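PDB 1ODI: purine nucleoside phosphorylase from Thermus thermophilus, which probably catalyses the reversible phosphorolysis of purine nucleosides such as adenosine, releasing the free base and ribose 1-phosphate. Local coordinates for residues Thr162-Ala167 with Asn204-Pro209. Numbering follows the deposited sequence.
Sequences TTPEEA and NRIGDP. With ADN (adenosine), chain H.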
loop_
_atom_site.group_PDB
_atom_site.type_symbol
_atom_site.label_atom_id
_atom_site.label_comp_id
_atom_site.label_asym_id
_atom_site.label_seq_id
_atom_site.Cartn_x
_atom_site.Cartn_y
_atom_site.Cartn_z
ATOM N N THR A 162 8.938 17.168 5.308
ATOM C CA THR A 162 8.006 17.551 6.368
ATOM C C THR A 162 7.911 19.055 6.577
ATOM O O THR A 162 8.916 19.722 6.826
ATOM C CB THR A 162 8.401 16.938 7.713
ATOM O OG1 THR A 162 8.566 15.525 7.566
ATOM C CG2 THR A 162 7.325 17.220 8.756
ATOM N N THR A 163 6.692 19.576 6.482
ATOM C CA THR A 163 6.439 20.997 6.678
ATOM C C THR A 163 5.864 21.172 8.081
ATOM O O THR A 163 5.423 20.206 8.704
ATOM C CB THR A 163 5.412 21.529 5.664
ATOM O OG1 THR A 163 4.101 21.075 6.023
ATOM C CG2 THR A 163 5.746 21.031 4.269
ATOM N N PRO A 164 5.869 22.410 8.600
ATOM C CA PRO A 164 5.340 22.684 9.943
ATOM C C PRO A 164 3.878 22.269 10.136
ATOM O O PRO A 164 3.472 21.920 11.246
ATOM C CB PRO A 164 5.546 24.188 10.091
ATOM C CG PRO A 164 6.798 24.422 9.288
ATOM C CD PRO A 164 6.542 23.600 8.045
ATOM N N GLU A 165 3.091 22.302 9.065
ATOM C CA GLU A 165 1.682 21.920 9.150
ATOM C C GLU A 165 1.557 20.408 9.336
ATOM O O GLU A 165 0.758 19.926 10.143
ATOM C CB GLU A 165 0.920 22.327 7.881
ATOM C CG GLU A 165 0.970 23.809 7.517
ATOM C CD GLU A 165 2.229 24.197 6.743
ATOM O OE1 GLU A 165 3.314 24.322 7.362
ATOM O OE2 GLU A 165 2.130 24.367 5.505
ATOM N N GLU A 166 2.348 19.666 8.571
ATOM C CA GLU A 166 2.335 18.212 8.646
ATOM C C GLU A 166 2.805 17.733 10.020
ATOM O O GLU A 166 2.267 16.770 10.563
ATOM C CB GLU A 166 3.229 17.626 7.553
ATOM C CG GLU A 166 2.964 18.226 6.181
ATOM C CD GLU A 166 3.696 17.504 5.067
ATOM O OE1 GLU A 166 4.937 17.351 5.156
ATOM O OE2 GLU A 166 3.023 17.092 4.098
ATOM N N ALA A 167 3.802 18.415 10.577
ATOM C CA ALA A 167 4.343 18.068 11.883
ATOM C C ALA A 167 3.297 18.238 12.976
ATOM O O ALA A 167 3.130 17.364 13.829
ATOM C CB ALA A 167 5.540 18.933 12.186
ATOM N N ASN A 204 15.483 22.171 17.867
ATOM C CA ASN A 204 14.764 23.107 17.016
ATOM C C ASN A 204 13.291 22.747 16.873
ATOM O O ASN A 204 12.856 21.641 17.215
ATOM C CB ASN A 204 15.398 23.115 15.634
ATOM C CG ASN A 204 15.185 21.803 14.893
ATOM O OD1 ASN A 204 14.237 21.659 14.120
ATOM N ND2 ASN A 204 16.055 20.832 15.142
ATOM N N ARG A 205 12.524 23.706 16.379
ATOM C CA ARG A 205 11.111 23.485 16.122
ATOM C C ARG A 205 11.081 23.235 14.609
ATOM O O ARG A 205 11.831 23.858 13.859
ATOM C CB ARG A 205 10.282 24.721 16.505
ATOM C CG ARG A 205 10.369 25.080 17.988
ATOM C CD ARG A 205 9.275 26.056 18.392
ATOM N NE ARG A 205 9.203 26.262 19.837
ATOM C CZ ARG A 205 9.998 27.078 20.526
ATOM N NH1 ARG A 205 10.940 27.780 19.903
ATOM N NH2 ARG A 205 9.838 27.204 21.841
ATOM N N ILE A 206 10.244 22.310 14.159
ATOM C CA ILE A 206 10.184 22.000 12.738
ATOM C C ILE A 206 9.902 23.232 11.890
ATOM O O ILE A 206 8.938 23.958 12.128
ATOM C CB ILE A 206 9.116 20.923 12.449
ATOM C CG1 ILE A 206 9.599 19.561 12.967
ATOM C CG2 ILE A 206 8.818 20.862 10.953
ATOM C CD1 ILE A 206 10.433 18.749 11.987
ATOM N N GLY A 207 10.758 23.457 10.897
ATOM C CA GLY A 207 10.591 24.596 10.013
ATOM C C GLY A 207 11.586 25.713 10.257
ATOM O O GLY A 207 11.665 26.659 9.470
ATOM N N ASP A 208 12.342 25.610 11.349
ATOM C CA ASP A 208 13.335 26.626 11.683
ATOM C C ASP A 208 14.489 26.598 10.689
ATOM O O ASP A 208 14.979 25.526 10.318
ATOM C CB ASP A 208 13.885 26.416 13.099
ATOM C CG ASP A 208 12.852 26.685 14.175
ATOM O OD1 ASP A 208 11.859 27.384 13.878
ATOM O OD2 ASP A 208 13.038 26.212 15.317
ATOM N N PRO A 209 14.928 27.782 10.232
ATOM C CA PRO A 209 16.037 27.870 9.274
ATOM C C PRO A 209 17.328 27.332 9.885
ATOM O O PRO A 209 18.106 26.657 9.212
ATOM C CB PRO A 209 16.116 29.367 8.969
ATOM C CG PRO A 209 14.697 29.829 9.174
ATOM C CD PRO A 209 14.313 29.104 10.443
HETATM O "O5'" ADN H . 19.885 17.312 11.854
HETATM C "C5'" ADN H . 19.102 16.175 11.542
HETATM C "C4'" ADN H . 19.594 15.089 12.519
HETATM O "O4'" ADN H . 19.384 15.416 13.946
HETATM C "C3'" ADN H . 18.851 13.777 12.335
HETATM O "O3'" ADN H . 19.848 12.741 12.432
HETATM C "C2'" ADN H . 17.805 13.692 13.472
HETATM O "O2'" ADN H . 17.854 12.480 14.220
HETATM C "C1'" ADN H . 18.046 15.004 14.280
HETATM N N9 ADN H . 17.040 16.117 14.057
HETATM C C8 ADN H . 17.075 17.366 14.705
HETATM N N7 ADN H . 16.125 18.200 14.371
HETATM C C5 ADN H . 15.379 17.488 13.432
HETATM C C6 ADN H . 14.194 17.816 12.652
HETATM N N6 ADN H . 13.573 18.996 12.739
HETATM N N1 ADN H . 13.709 16.851 11.794
HETATM C C2 ADN H . 14.338 15.646 11.697
HETATM N N3 ADN H . 15.447 15.231 12.370
HETATM C C4 ADN H . 15.921 16.198 13.220
#
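Ile206 lays its CG2 methyl over the first turn of helix 164-171, with Ala167 CB 4.0 Å from Ile206 CG2 and the Pro164 ring beside them. CG2 reaches the helix because it stands anti to the backbone N, while CG1 stays beside that N (chi1 -72°) and carries CD1 to adenosine, where Ile206 CD1 lies 3.2 Å from ADN N6. Phe178 of strand 175-179 touches both Ala167 and Ile206. Pro164 meets the turn at its backbone: its CG lies 3.6 Å from Ile206 O and also against Gly207 CA. Residues Arg205 to Asp208 form a type II beta turn with Gly207 in its third position, where a CB would clash with Pro164 CG. Asp208 OD2 ties the turn by accepting from Arg205 N (2.8 Å), which approaches from above the carboxylate plane. The facing helix end is closed by a capping box: Thr163 N donates to Glu166 OE1 (3.1 Å), and Glu166 N returns a weak bond to Thr163 OG1. At the end of strand 195-205, Asn204 grips the purine with both ends of its amide, ND2 giving to ADN N7 (2.7 Å) and OD1 accepting from ADN N6 (3.1 Å). A leucine in its place would probably leave N7 and the amino group without these partners and the base less firmly oriented. The helix and turn thus meet by van der Waals packing alone, partly against backbone carbonyls, whereas the amide supplies direction; its donor-acceptor order matches the N7 and amino group of a 6-aminopurine, consistent with recognition of adenosine.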